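Local coordinates for protein putative L-alanine-DL-glutamate epimerase (Burkholderia xenovorans, PDB 3GO2) that probably acts as a magnesium-dependent racemase or epimerase of the mandelate racemase/muconate lactonizing enzyme family, at residues F41-V46 with G81-E86; E109-K114 with G297-M302; P187-D192 with N223-G228; E235-D240 with H260-I265; T326-N331 with P373-D378. One frame throughout, in Å; residues are numbered along the deposited sequence. Where two conformers were deposited one is given.

Contact 1 of 5, residues F41-V46 with G81-E86; sequences FGSPGV and GGVVSE
With CG anti to its carbonyl carbon (chi1 -68°) and the chain extended beyond it (chi2 -178°), Glu-86 reaches from its helix to Ser-43, whose OG, beside its own backbone N (chi1 -58°), lies within bonding distance of the carboxylate. Ser-43 OG donates to Glu-86 OE2 over 2.7 Å, and OE2 accepts through its syn lone pair, on the side of OE1. The other carboxylate oxygen meets a methyl: Val-46 CG2 is 3.5 Å from Glu-86 OE1, the two side chains roughly perpendicular to each other. One turn earlier on the helix, Val-83 CG1 packs against the loop backbone, 3.7 Å from Ser-43 CA. The loop ends in a type II beta turn, Ser-43 to Val-46, with Gly-45 as N-cap of helix 46-57; within the N-terminal domain of the enolase superfamily it packs the beginning of that helix against the first turns of the helix carrying Val-83 and Glu-86. Val-83 CG1 also lies 3.4 Å from Pro-44 O, a buried carbonyl with no polar partner, and 4.0 Å from Val-46 CG2. Trp-295 packs on both Ser-43 and Glu-86, Ala-79 of a second subunit does likewise, and the Glu-86 side chain is about 7 Å from a bound magnesium ion.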
# COMPACT_ATOMS: atom_id res chain seq x y z
N PHE A 41 25.94 13.20 24.94
CA PHE A 41 25.51 12.83 23.59
C PHE A 41 24.16 13.48 23.29
O PHE A 41 23.16 12.80 23.06
CB PHE A 41 25.45 11.32 23.44
CG PHE A 41 25.46 10.84 21.99
CD1 PHE A 41 26.48 11.23 21.13
CD2 PHE A 41 24.50 9.96 21.53
CE1 PHE A 41 26.50 10.79 19.81
CE2 PHE A 41 24.52 9.50 20.21
CZ PHE A 41 25.54 9.93 19.36
N GLY A 42 24.16 14.80 23.30
CA GLY A 42 23.02 15.59 22.86
C GLY A 42 21.86 15.60 23.84
O GLY A 42 20.73 15.91 23.44
N SER A 43 22.15 15.36 25.12
CA SER A 43 21.10 15.07 26.09
C SER A 43 21.16 15.93 27.36
O SER A 43 21.16 15.40 28.47
CB SER A 43 21.13 13.58 26.45
OG SER A 43 20.99 12.75 25.32
N PRO A 44 21.16 17.27 27.23
CA PRO A 44 21.05 18.09 28.43
C PRO A 44 19.72 17.86 29.16
O PRO A 44 18.69 17.69 28.51
CB PRO A 44 21.08 19.52 27.87
CG PRO A 44 20.57 19.40 26.46
CD PRO A 44 21.04 18.06 25.98
N GLY A 45 19.75 17.87 30.49
CA GLY A 45 18.53 17.81 31.28
C GLY A 45 18.18 16.46 31.90
O GLY A 45 17.22 16.37 32.70
N VAL A 46 18.92 15.40 31.56
CA VAL A 46 18.57 14.06 32.10
C VAL A 46 18.59 14.04 33.63
O VAL A 46 17.69 13.49 34.28
CB VAL A 46 19.49 12.93 31.57
CG1 VAL A 46 19.03 11.59 32.11
CG2 VAL A 46 19.48 12.93 30.01
N GLY A 81 9.90 10.32 25.29
CA GLY A 81 11.05 10.19 24.40
C GLY A 81 12.20 11.02 24.89
O GLY A 81 12.11 11.68 25.93
N GLY A 82 13.31 10.97 24.16
CA GLY A 82 14.43 11.86 24.43
C GLY A 82 14.89 11.86 25.88
O GLY A 82 15.04 10.82 26.51
N VAL A 83 15.12 13.04 26.41
CA VAL A 83 15.75 13.17 27.73
C VAL A 83 14.83 12.69 28.86
O VAL A 83 15.32 12.15 29.83
CB VAL A 83 16.32 14.57 27.99
CG1 VAL A 83 17.50 14.88 27.07
CG2 VAL A 83 15.31 15.58 27.83
N VAL A 84 13.52 12.85 28.72
CA VAL A 84 12.58 12.31 29.69
C VAL A 84 12.73 10.79 29.73
O VAL A 84 12.86 10.20 30.79
CB VAL A 84 11.13 12.67 29.34
CG1 VAL A 84 10.12 11.71 30.01
CG2 VAL A 84 10.87 14.13 29.67
N SER A 85 12.72 10.16 28.56
CA SER A 85 12.83 8.72 28.52
C SER A 85 14.22 8.23 28.99
O SER A 85 14.32 7.16 29.61
CB SER A 85 12.48 8.17 27.14
OG SER A 85 11.08 8.26 26.92
N GLU A 86 15.26 9.02 28.75
CA GLU A 86 16.59 8.69 29.28
C GLU A 86 16.59 8.70 30.81
O GLU A 86 17.20 7.85 31.45
CB GLU A 86 17.67 9.64 28.80
CG GLU A 86 17.99 9.54 27.33
CD GLU A 86 19.09 10.46 26.93
OE1 GLU A 86 20.16 10.47 27.59
OE2 GLU A 86 18.90 11.22 25.92

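Contact 2 of 5, residues E109-K114 with G297-M302; sequences ELLGGK and GVWQSM
Leu-111 splits its two methyls over the first turn of helix 298-310: Leu-111 CD1 meets Val-298 CG1 at 3.6 Å, and Leu-111 CD2 lies 3.8 Å from Trp-299 CE3, near the plane of the indole and at its edge. The leucine and the indole run side by side, pointing opposite ways, and Leu-111 CD2 also reaches Met-302 CG at 4.1 Å. The chain bends of Met-302 at chi2 and chi3 (-53° and -67°) carry its CE to 3.6 Å from Leu-111 O. A second carbonyl, Leu-110 O, sits in the indole plane, 3.2 Å from Trp-299 CZ3, and so faces the rim of the benzene ring. Here the loop that follows helix 82-103 of the N-terminal domain rests on a helix of the barrel domain. In the next shell, Gly-297, the N-cap residue with positive phi, separates helix 293-296 from helix 298-310. Its carbonyl takes Ser-301 N and also Ser-301 OG, the latter at 2.7 Å from Gly-297 O and above the carbonyl plane. Farther out, Asn-93 binds the backbone N of Val-298, His-65 stacks edge-to-face with Trp-299, and Leu-111 of a third subunit packs on the same indole.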
# COMPACT_ATOMS: atom_id res chain seq x y z
N GLU A 109 19.93 -12.83 35.34
CA GLU A 109 18.99 -13.77 35.96
C GLU A 109 17.56 -13.20 36.00
O GLU A 109 16.61 -13.95 36.15
CB GLU A 109 19.46 -14.13 37.38
CG GLU A 109 19.08 -15.52 37.82
CD GLU A 109 19.69 -16.58 36.93
OE1 GLU A 109 19.16 -16.77 35.81
OE2 GLU A 109 20.72 -17.18 37.33
N LEU A 110 17.43 -11.88 35.90
CA LEU A 110 16.12 -11.25 35.85
C LEU A 110 15.62 -11.16 34.41
O LEU A 110 14.44 -10.89 34.18
CB LEU A 110 16.18 -9.83 36.40
CG LEU A 110 16.65 -9.65 37.83
CD1 LEU A 110 16.55 -8.18 38.18
CD2 LEU A 110 15.85 -10.50 38.77
N LEU A 111 16.51 -11.40 33.46
CA LEU A 111 16.23 -11.13 32.05
C LEU A 111 15.97 -12.38 31.20
O LEU A 111 15.98 -12.32 29.97
CB LEU A 111 17.39 -10.34 31.45
CG LEU A 111 17.84 -9.04 32.12
CD1 LEU A 111 19.08 -8.42 31.46
CD2 LEU A 111 16.72 -8.02 32.20
N GLY A 112 15.70 -13.50 31.86
CA GLY A 112 15.46 -14.75 31.16
C GLY A 112 16.56 -15.75 31.38
O GLY A 112 16.50 -16.88 30.89
N GLY A 113 17.56 -15.36 32.18
CA GLY A 113 18.76 -16.15 32.32
C GLY A 113 19.70 -15.91 31.17
O GLY A 113 19.30 -15.38 30.13
N LYS A 114 20.97 -16.26 31.35
CA LYS A 114 21.92 -16.09 30.26
C LYS A 114 21.74 -17.22 29.23
O LYS A 114 21.22 -18.31 29.54
CB LYS A 114 23.36 -16.04 30.77
CG LYS A 114 23.88 -17.29 31.44
CD LYS A 114 25.38 -17.12 31.78
CE LYS A 114 25.86 -18.23 32.70
NZ LYS A 114 25.76 -19.54 32.01
N GLY A 297 16.54 1.85 29.32
CA GLY A 297 16.38 0.86 30.38
C GLY A 297 16.50 -0.52 29.78
O GLY A 297 15.99 -0.80 28.69
N VAL A 298 17.16 -1.41 30.49
CA VAL A 298 17.33 -2.75 29.99
C VAL A 298 16.02 -3.54 29.88
O VAL A 298 15.89 -4.37 28.97
CB VAL A 298 18.41 -3.52 30.85
CG1 VAL A 298 18.38 -5.02 30.61
CG2 VAL A 298 19.80 -2.93 30.57
N TRP A 299 15.06 -3.31 30.78
CA TRP A 299 13.81 -4.08 30.72
C TRP A 299 13.05 -3.69 29.47
O TRP A 299 12.56 -4.54 28.74
CB TRP A 299 12.96 -3.85 31.97
CG TRP A 299 11.86 -4.83 32.13
CD1 TRP A 299 10.54 -4.63 31.92
CD2 TRP A 299 12.00 -6.20 32.54
NE1 TRP A 299 9.83 -5.79 32.20
CE2 TRP A 299 10.72 -6.76 32.57
CE3 TRP A 299 13.09 -6.99 32.92
CZ2 TRP A 299 10.50 -8.09 32.95
CZ3 TRP A 299 12.86 -8.28 33.29
CH2 TRP A 299 11.59 -8.82 33.30
N GLN A 300 12.99 -2.39 29.20
CA GLN A 300 12.36 -1.92 27.98
C GLN A 300 13.13 -2.43 26.75
O GLN A 300 12.51 -2.76 25.74
CB GLN A 300 12.28 -0.39 27.96
CG GLN A 300 11.56 0.25 29.16
CD GLN A 300 10.27 -0.45 29.53
OE1 GLN A 300 9.42 -0.67 28.67
NE2 GLN A 300 10.15 -0.85 30.80
N SER A 301 14.46 -2.52 26.85
CA SER A 301 15.29 -2.98 25.75
C SER A 301 15.03 -4.44 25.43
O SER A 301 15.17 -4.83 24.27
CB SER A 301 16.77 -2.74 26.05
OG SER A 301 16.97 -1.37 26.25
N MET A 302 14.68 -5.26 26.43
CA MET A 302 14.31 -6.65 26.16
C MET A 302 13.05 -6.73 25.26
O MET A 302 12.96 -7.57 24.35
CB MET A 302 14.10 -7.45 27.47
CG MET A 302 15.35 -7.59 28.34
SD MET A 302 16.87 -8.24 27.59
CE MET A 302 16.27 -9.93 27.28

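Contact 3 of 5, residues P187-D192 with N223-G228; sequences PALNVD and NAKPEG
Val-191 CG2 packs 3.7 Å from Gly-228 CA and 3.8 Å from Ala-224 CB; the lack of a side chain at Gly-228 permits the closeness to the first turn of helix 226-235. This is the tightly packed apolar part of the contact. Val-191 has CG2 anti to its carbonyl carbon, which places this methyl between the glycine and the alanine. Beside it, Ala-224 CA approaches Leu-189 O at 3.5 Å in a CA-H...O contact that is fairly straight, 153° at the hydrogen. Leu-189 lies athwart the lysine chain, Leu-189 CD1 meeting Lys-225 CE at 3.7 Å, and the same CE comes within 3.3 Å of Ala-188 O.

The other part is wet. One water donates to Pro-187 O at 2.7 Å and accepts from Lys-225 NZ at 2.8 Å; another donates to Leu-189 O and accepts from Lys-225 N. Two more waters link Asn-190 OD1 to Glu-227 OE1 and Asn-190 O to Asn-223 O. The segments belong to loops that enter helices 193-210 and 226-235 of the barrel domain, and Asn-223 lies near Arg-178 and Asn-221, both of which bind 2-oxoglutarate in another structure of this protein; none is bound to this chain. The two loops are therefore joined by apolar packing and by water relays, while Lys-225 NZ and Asn-190 OD1 bond directly to Asn-314 of a fourth subunit and Glu-227 OE2 forms a salt bridge to its Arg-340.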
# COMPACT_ATOMS: atom_id res chain seq x y z
N PRO A 187 24.89 23.01 7.83
CA PRO A 187 23.70 22.26 8.17
C PRO A 187 23.00 21.50 7.04
O PRO A 187 22.13 20.66 7.31
CB PRO A 187 22.79 23.32 8.78
CG PRO A 187 23.22 24.61 8.15
CD PRO A 187 24.70 24.47 8.01
N ALA A 188 23.36 21.78 5.79
CA ALA A 188 22.82 21.01 4.67
C ALA A 188 23.31 19.55 4.67
O ALA A 188 22.64 18.67 4.13
CB ALA A 188 23.15 21.69 3.35
N LEU A 189 24.46 19.31 5.32
CA LEU A 189 25.07 17.98 5.41
C LEU A 189 25.38 17.40 4.02
O LEU A 189 25.29 16.19 3.81
CB LEU A 189 24.18 17.01 6.21
CG LEU A 189 23.57 17.55 7.51
CD1 LEU A 189 22.78 16.44 8.22
CD2 LEU A 189 24.64 18.15 8.47
N ASN A 190 25.77 18.25 3.08
CA ASN A 190 26.16 17.74 1.76
C ASN A 190 27.46 16.93 1.87
O ASN A 190 28.31 17.20 2.74
CB ASN A 190 26.33 18.88 0.76
CG ASN A 190 25.03 19.63 0.50
OD1 ASN A 190 23.98 19.00 0.30
ND2 ASN A 190 25.10 20.98 0.50
N VAL A 191 27.59 15.99 0.94
CA VAL A 191 28.78 15.17 0.75
C VAL A 191 29.41 15.55 -0.60
O VAL A 191 28.73 15.64 -1.61
CB VAL A 191 28.39 13.68 0.75
CG1 VAL A 191 29.57 12.77 0.35
CG2 VAL A 191 27.84 13.28 2.14
N ASP A 192 30.70 15.83 -0.58
CA ASP A 192 31.43 16.22 -1.78
C ASP A 192 32.64 15.34 -2.00
O ASP A 192 32.86 14.36 -1.28
CB ASP A 192 31.81 17.72 -1.73
CG ASP A 192 32.72 18.07 -0.57
OD1 ASP A 192 33.23 17.18 0.16
OD2 ASP A 192 32.92 19.29 -0.38
N ASN A 223 25.41 12.37 9.67
CA ASN A 223 26.25 13.33 8.94
C ASN A 223 25.95 13.55 7.47
O ASN A 223 26.69 14.30 6.81
CB ASN A 223 27.73 12.96 9.13
CG ASN A 223 28.17 13.17 10.56
OD1 ASN A 223 27.85 14.20 11.16
ND2 ASN A 223 28.85 12.18 11.14
N ALA A 224 24.88 12.98 6.96
CA ALA A 224 24.40 13.29 5.61
C ALA A 224 22.89 13.23 5.49
O ALA A 224 22.17 12.98 6.49
CB ALA A 224 25.05 12.33 4.61
N LYS A 225 22.41 13.50 4.28
CA LYS A 225 21.05 13.19 3.88
C LYS A 225 21.07 11.92 3.02
O LYS A 225 22.12 11.53 2.50
CB LYS A 225 20.46 14.35 3.10
CG LYS A 225 20.62 15.72 3.77
CD LYS A 225 19.98 15.81 5.14
CE LYS A 225 20.12 17.21 5.77
NZ LYS A 225 19.24 18.26 5.14
N PRO A 226 19.92 11.29 2.82
CA PRO A 226 19.90 10.12 1.92
C PRO A 226 20.72 10.25 0.62
O PRO A 226 21.47 9.34 0.25
CB PRO A 226 18.41 9.96 1.65
CG PRO A 226 17.79 10.36 2.95
CD PRO A 226 18.62 11.50 3.46
N GLU A 227 20.62 11.39 -0.06
CA GLU A 227 21.43 11.65 -1.24
C GLU A 227 22.91 11.38 -0.98
O GLU A 227 23.59 10.76 -1.80
CB GLU A 227 21.29 13.12 -1.65
CG GLU A 227 22.20 13.52 -2.81
CD GLU A 227 22.27 15.02 -3.04
OE1 GLU A 227 21.75 15.82 -2.22
OE2 GLU A 227 22.90 15.40 -4.07
N GLY A 228 23.41 11.93 0.12
CA GLY A 228 24.84 11.83 0.46
C GLY A 228 25.22 10.45 0.94
O GLY A 228 26.30 9.96 0.62
O HOH W 1 19.58 20.70 6.49
O HOH W 2 23.96 14.59 2.02
O HOH W 3 23.33 16.29 -0.14
O HOH W 4 28.63 15.41 4.98

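Contact 4 of 5, residues E235-D240 with H260-I265; sequences ELADFD and HSPHPI
His-263 crosses from the loop before strand 265-267 to the backbone of 236-239, and its ring carries most of the contact. From CB, directed toward the other segment, the chain turns with CG beside its own backbone N (chi1 -53°), and the ring enters edge first. Along one side, His-263 CD2 comes no closer than 4.0 Å to Leu-236 O, and on the other ND1 stays 3.7 Å from Phe-239 O. At the far end, CE1 is the atom that approaches Phe-239 O, at 2.9 Å, near the ring plane. The adjacent NE2 donates to Leu-236 O at 2.8 Å with an N-H...O angle of 144°, the oxygen only 2° out of the ring plane. Leu-236 O has a second donor, Phe-239 N at 3.1 Å, closing the type I turn; the two come from opposite faces of the carbonyl plane. Pro-262 CG lies 3.9 Å above one face of the imidazole, offset to its rim, and touches Ala-237 as well. Leu-233 of helix 226-235 also packs on His-263. Each segment spans the link from a helix to the next strand of the barrel sheet (243-245 and 265-267), so the histidine joins neighbouring alpha-to-beta loops of the enolase-superfamily barrel.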
# COMPACT_ATOMS: atom_id res chain seq x y z
N GLU A 235 30.72 5.20 -3.55
CA GLU A 235 32.16 5.33 -3.45
C GLU A 235 32.80 4.07 -2.86
O GLU A 235 33.86 3.61 -3.32
CB GLU A 235 32.52 6.55 -2.61
CG GLU A 235 34.02 6.71 -2.33
CD GLU A 235 34.85 7.11 -3.55
OE1 GLU A 235 34.37 7.92 -4.35
OE2 GLU A 235 36.00 6.63 -3.67
N LEU A 236 32.17 3.54 -1.82
CA LEU A 236 32.73 2.43 -1.04
C LEU A 236 32.13 1.10 -1.42
O LEU A 236 32.13 0.15 -0.63
CB LEU A 236 32.51 2.69 0.45
CG LEU A 236 33.07 4.01 0.98
CD1 LEU A 236 32.71 4.17 2.44
CD2 LEU A 236 34.61 4.11 0.74
N ALA A 237 31.63 0.99 -2.64
CA ALA A 237 30.86 -0.17 -3.04
C ALA A 237 31.67 -1.47 -2.96
O ALA A 237 31.12 -2.55 -2.68
CB ALA A 237 30.33 0.02 -4.45
N ASP A 238 32.98 -1.36 -3.21
CA ASP A 238 33.86 -2.53 -3.27
C ASP A 238 34.62 -2.80 -1.96
O ASP A 238 35.47 -3.70 -1.89
CB ASP A 238 34.85 -2.35 -4.41
CG ASP A 238 34.18 -2.45 -5.77
OD1 ASP A 238 34.76 -1.93 -6.74
OD2 ASP A 238 33.09 -3.05 -5.87
N PHE A 239 34.36 -2.01 -0.94
CA PHE A 239 34.98 -2.23 0.36
C PHE A 239 34.27 -3.33 1.12
O PHE A 239 33.06 -3.48 1.01
CB PHE A 239 34.89 -0.97 1.19
CG PHE A 239 36.03 -0.09 1.04
CD1 PHE A 239 37.11 -0.19 1.89
CD2 PHE A 239 36.04 0.86 0.03
CE1 PHE A 239 38.18 0.65 1.75
CE2 PHE A 239 37.10 1.71 -0.12
CZ PHE A 239 38.18 1.61 0.74
N ASP A 240 35.02 -4.09 1.91
CA ASP A 240 34.39 -5.05 2.79
C ASP A 240 34.04 -4.39 4.12
O ASP A 240 34.93 -4.13 4.92
CB ASP A 240 35.34 -6.22 3.02
CG ASP A 240 34.78 -7.27 3.95
OD1 ASP A 240 33.54 -7.44 4.00
OD2 ASP A 240 35.60 -7.95 4.60
N HIS A 260 19.50 0.35 -1.73
CA HIS A 260 20.61 0.58 -2.64
C HIS A 260 22.00 0.35 -2.04
O HIS A 260 23.00 0.76 -2.65
CB HIS A 260 20.48 1.98 -3.20
CG HIS A 260 19.24 2.15 -4.02
ND1 HIS A 260 18.03 2.45 -3.45
CD2 HIS A 260 19.02 1.98 -5.34
CE1 HIS A 260 17.10 2.47 -4.40
NE2 HIS A 260 17.68 2.19 -5.55
N SER A 261 22.08 -0.33 -0.90
CA SER A 261 23.36 -0.56 -0.25
C SER A 261 23.89 -1.94 -0.52
O SER A 261 23.15 -2.90 -0.37
CB SER A 261 23.20 -0.41 1.26
OG SER A 261 24.45 -0.60 1.91
N PRO A 262 25.20 -2.06 -0.85
CA PRO A 262 25.83 -3.38 -0.94
C PRO A 262 26.43 -3.79 0.38
O PRO A 262 27.04 -4.85 0.48
CB PRO A 262 26.94 -3.16 -1.98
CG PRO A 262 27.38 -1.78 -1.72
CD PRO A 262 26.11 -1.00 -1.32
N HIS A 263 26.25 -2.96 1.40
CA HIS A 263 26.69 -3.24 2.76
C HIS A 263 25.53 -3.36 3.74
O HIS A 263 24.51 -2.73 3.56
CB HIS A 263 27.54 -2.09 3.27
CG HIS A 263 28.67 -1.73 2.36
ND1 HIS A 263 29.63 -2.64 2.01
CD2 HIS A 263 28.97 -0.58 1.72
CE1 HIS A 263 30.50 -2.06 1.19
NE2 HIS A 263 30.12 -0.81 1.00
N PRO A 264 25.72 -4.13 4.81
CA PRO A 264 24.70 -4.14 5.86
C PRO A 264 24.53 -2.75 6.46
O PRO A 264 25.54 -2.06 6.68
CB PRO A 264 25.26 -5.15 6.90
CG PRO A 264 26.26 -5.97 6.10
CD PRO A 264 26.83 -5.05 5.09
N ILE A 265 23.29 -2.35 6.71
CA ILE A 265 23.00 -1.04 7.32
C ILE A 265 22.52 -1.24 8.73
O ILE A 265 21.63 -2.06 9.01
CB ILE A 265 21.90 -0.28 6.52
CG1 ILE A 265 22.38 -0.01 5.09
CG2 ILE A 265 21.49 1.03 7.22
CD1 ILE A 265 23.62 0.83 4.97

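Contact 5 of 5, residues T326-N331 with P373-D378; sequences TMINAN and PGWGTD
Residues 326-331 of helix 323-335 run past the loop 373-378, where Gly-374 and Gly-376 flank Trp-375, and come nearest at Ile-328 and Trp-375, whose CA atoms are 5.5 Å apart. Ile-328 sets its CG1 methylene over the indole face: it is 3.6 Å from the centroid of the five-membered ring of Trp-375 and only 6° off the ring normal, a CH-pi contact. Asn-331 works at the rim, its CB in the indole plane and 3.8 Å from Trp-375 CZ3. Its amide nitrogen turns back to the helix, Asn-331 ND2 donating to Met-327 O at 2.8 Å with an angle of 159°. The same Asn-331 ND2 is 2.8 Å from Trp-375 O, a weak bond bent to 129°. Asn-331 OD1 takes the backbone N of Tyr-108, and Asp-97 and Asn-93 of helix 82-103 accept from the backbone N and, weakly, NE1 of Trp-375. On the other flank Met-327 CB approaches Trp-375 O at 3.4 Å, while Met-327 CG meets Thr-377 CG2 at 3.7 Å.

This packing joins helix 323-335 of the barrel domain to the loop between strand 366-368 and helix 381-386. Both amide ends of Asn-331 are engaged, so its rotation is held by the bonds to Met-327 O and Tyr-108 N, with a weaker one to Trp-375 O, and the indole face is covered by Ile-328.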
# COMPACT_ATOMS: atom_id res chain seq x y z
N THR A 326 29.17 -0.66 30.39
CA THR A 326 29.59 -1.90 29.75
C THR A 326 28.99 -3.10 30.45
O THR A 326 28.52 -4.05 29.79
CB THR A 326 31.14 -2.01 29.71
OG1 THR A 326 31.67 -0.97 28.90
CG2 THR A 326 31.57 -3.36 29.11
N MET A 327 28.98 -3.07 31.79
CA MET A 327 28.43 -4.20 32.54
C MET A 327 26.90 -4.26 32.40
O MET A 327 26.33 -5.33 32.31
CB MET A 327 28.89 -4.15 33.99
CG MET A 327 30.38 -4.27 34.15
SD MET A 327 31.14 -5.77 33.41
CE MET A 327 32.42 -6.12 34.68
N ILE A 328 26.24 -3.11 32.31
CA ILE A 328 24.79 -3.10 32.06
C ILE A 328 24.50 -3.82 30.74
O ILE A 328 23.66 -4.75 30.67
CB ILE A 328 24.26 -1.65 32.05
CG1 ILE A 328 24.30 -1.09 33.46
CG2 ILE A 328 22.80 -1.55 31.55
CD1 ILE A 328 24.05 0.42 33.54
N ASN A 329 25.21 -3.39 29.71
CA ASN A 329 25.07 -3.95 28.38
C ASN A 329 25.48 -5.41 28.30
O ASN A 329 24.89 -6.19 27.54
CB ASN A 329 25.83 -3.08 27.38
CG ASN A 329 25.08 -1.82 27.02
OD1 ASN A 329 23.91 -1.89 26.63
ND2 ASN A 329 25.72 -0.67 27.18
N ALA A 330 26.49 -5.81 29.08
CA ALA A 330 26.89 -7.22 29.12
C ALA A 330 25.75 -8.12 29.58
O ALA A 330 25.58 -9.23 29.08
CB ALA A 330 28.10 -7.42 30.02
N ASN A 331 24.97 -7.65 30.55
CA ASN A 331 23.87 -8.44 31.03
C ASN A 331 22.72 -8.57 30.02
O ASN A 331 22.13 -9.63 29.87
CB ASN A 331 23.37 -7.92 32.39
CG ASN A 331 24.28 -8.33 33.53
OD1 ASN A 331 24.07 -9.38 34.14
ND2 ASN A 331 25.31 -7.52 33.81
N PRO A 373 26.30 -10.44 42.02
CA PRO A 373 24.95 -9.90 42.10
C PRO A 373 24.87 -8.49 41.51
O PRO A 373 25.73 -7.66 41.78
CB PRO A 373 24.65 -9.88 43.61
CG PRO A 373 25.53 -11.02 44.15
CD PRO A 373 26.78 -10.96 43.33
N GLY A 374 23.84 -8.24 40.72
CA GLY A 374 23.67 -6.96 40.06
C GLY A 374 24.35 -6.93 38.70
O GLY A 374 24.53 -7.95 38.05
N TRP A 375 24.71 -5.73 38.26
CA TRP A 375 25.31 -5.52 36.95
C TRP A 375 26.70 -6.10 36.82
O TRP A 375 27.10 -6.51 35.73
CB TRP A 375 25.35 -4.04 36.59
CG TRP A 375 24.02 -3.39 36.42
CD1 TRP A 375 23.60 -2.26 37.04
CD2 TRP A 375 22.96 -3.77 35.52
NE1 TRP A 375 22.32 -1.92 36.62
CE2 TRP A 375 21.91 -2.84 35.69
CE3 TRP A 375 22.81 -4.79 34.57
CZ2 TRP A 375 20.71 -2.92 34.95
CZ3 TRP A 375 21.59 -4.86 33.84
CH2 TRP A 375 20.58 -3.95 34.05
N GLY A 376 27.46 -6.12 37.93
CA GLY A 376 28.83 -6.65 37.89
C GLY A 376 29.92 -5.66 38.27
O GLY A 376 31.10 -6.02 38.33
N THR A 377 29.55 -4.40 38.49
CA THR A 377 30.51 -3.40 38.99
C THR A 377 29.73 -2.29 39.67
O THR A 377 28.56 -2.06 39.34
CB THR A 377 31.39 -2.88 37.84
OG1 THR A 377 32.54 -2.20 38.36
CG2 THR A 377 30.62 -1.90 36.93
N ASP A 378 30.35 -1.63 40.65
CA ASP A 378 29.75 -0.51 41.37
C ASP A 378 30.66 0.70 41.22
O ASP A 378 31.88 0.59 41.32
CB ASP A 378 29.66 -0.84 42.86
CG ASP A 378 28.68 -1.95 43.16
OD1 ASP A 378 27.58 -1.98 42.53
OD2 ASP A 378 28.99 -2.78 44.06

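Contacts 2 and 5 form one packed region: their centres are 12 Å apart, and Val-298 CG2 touches Ile-328 CG2 at 3.4 Å and Trp-375 CH2 at 3.7 Å. Contact 1 belongs to the N-terminal domain, its Glu-86 side chain about 8 Å from that of Thr-270, which coordinates magnesium. Contacts 3 and 4 lie on the far side of the chain's centre from contact 5, with centres 17 Å from each other. Contact 3 borders residues that bind 2-oxoglutarate in another structure of this protein; its Asn-223 side chain is about 9 Å from a bound magnesium ion, whereas in contact 4 the His-263 side chain is about 10 Å from that of Glu-245, which coordinates magnesium.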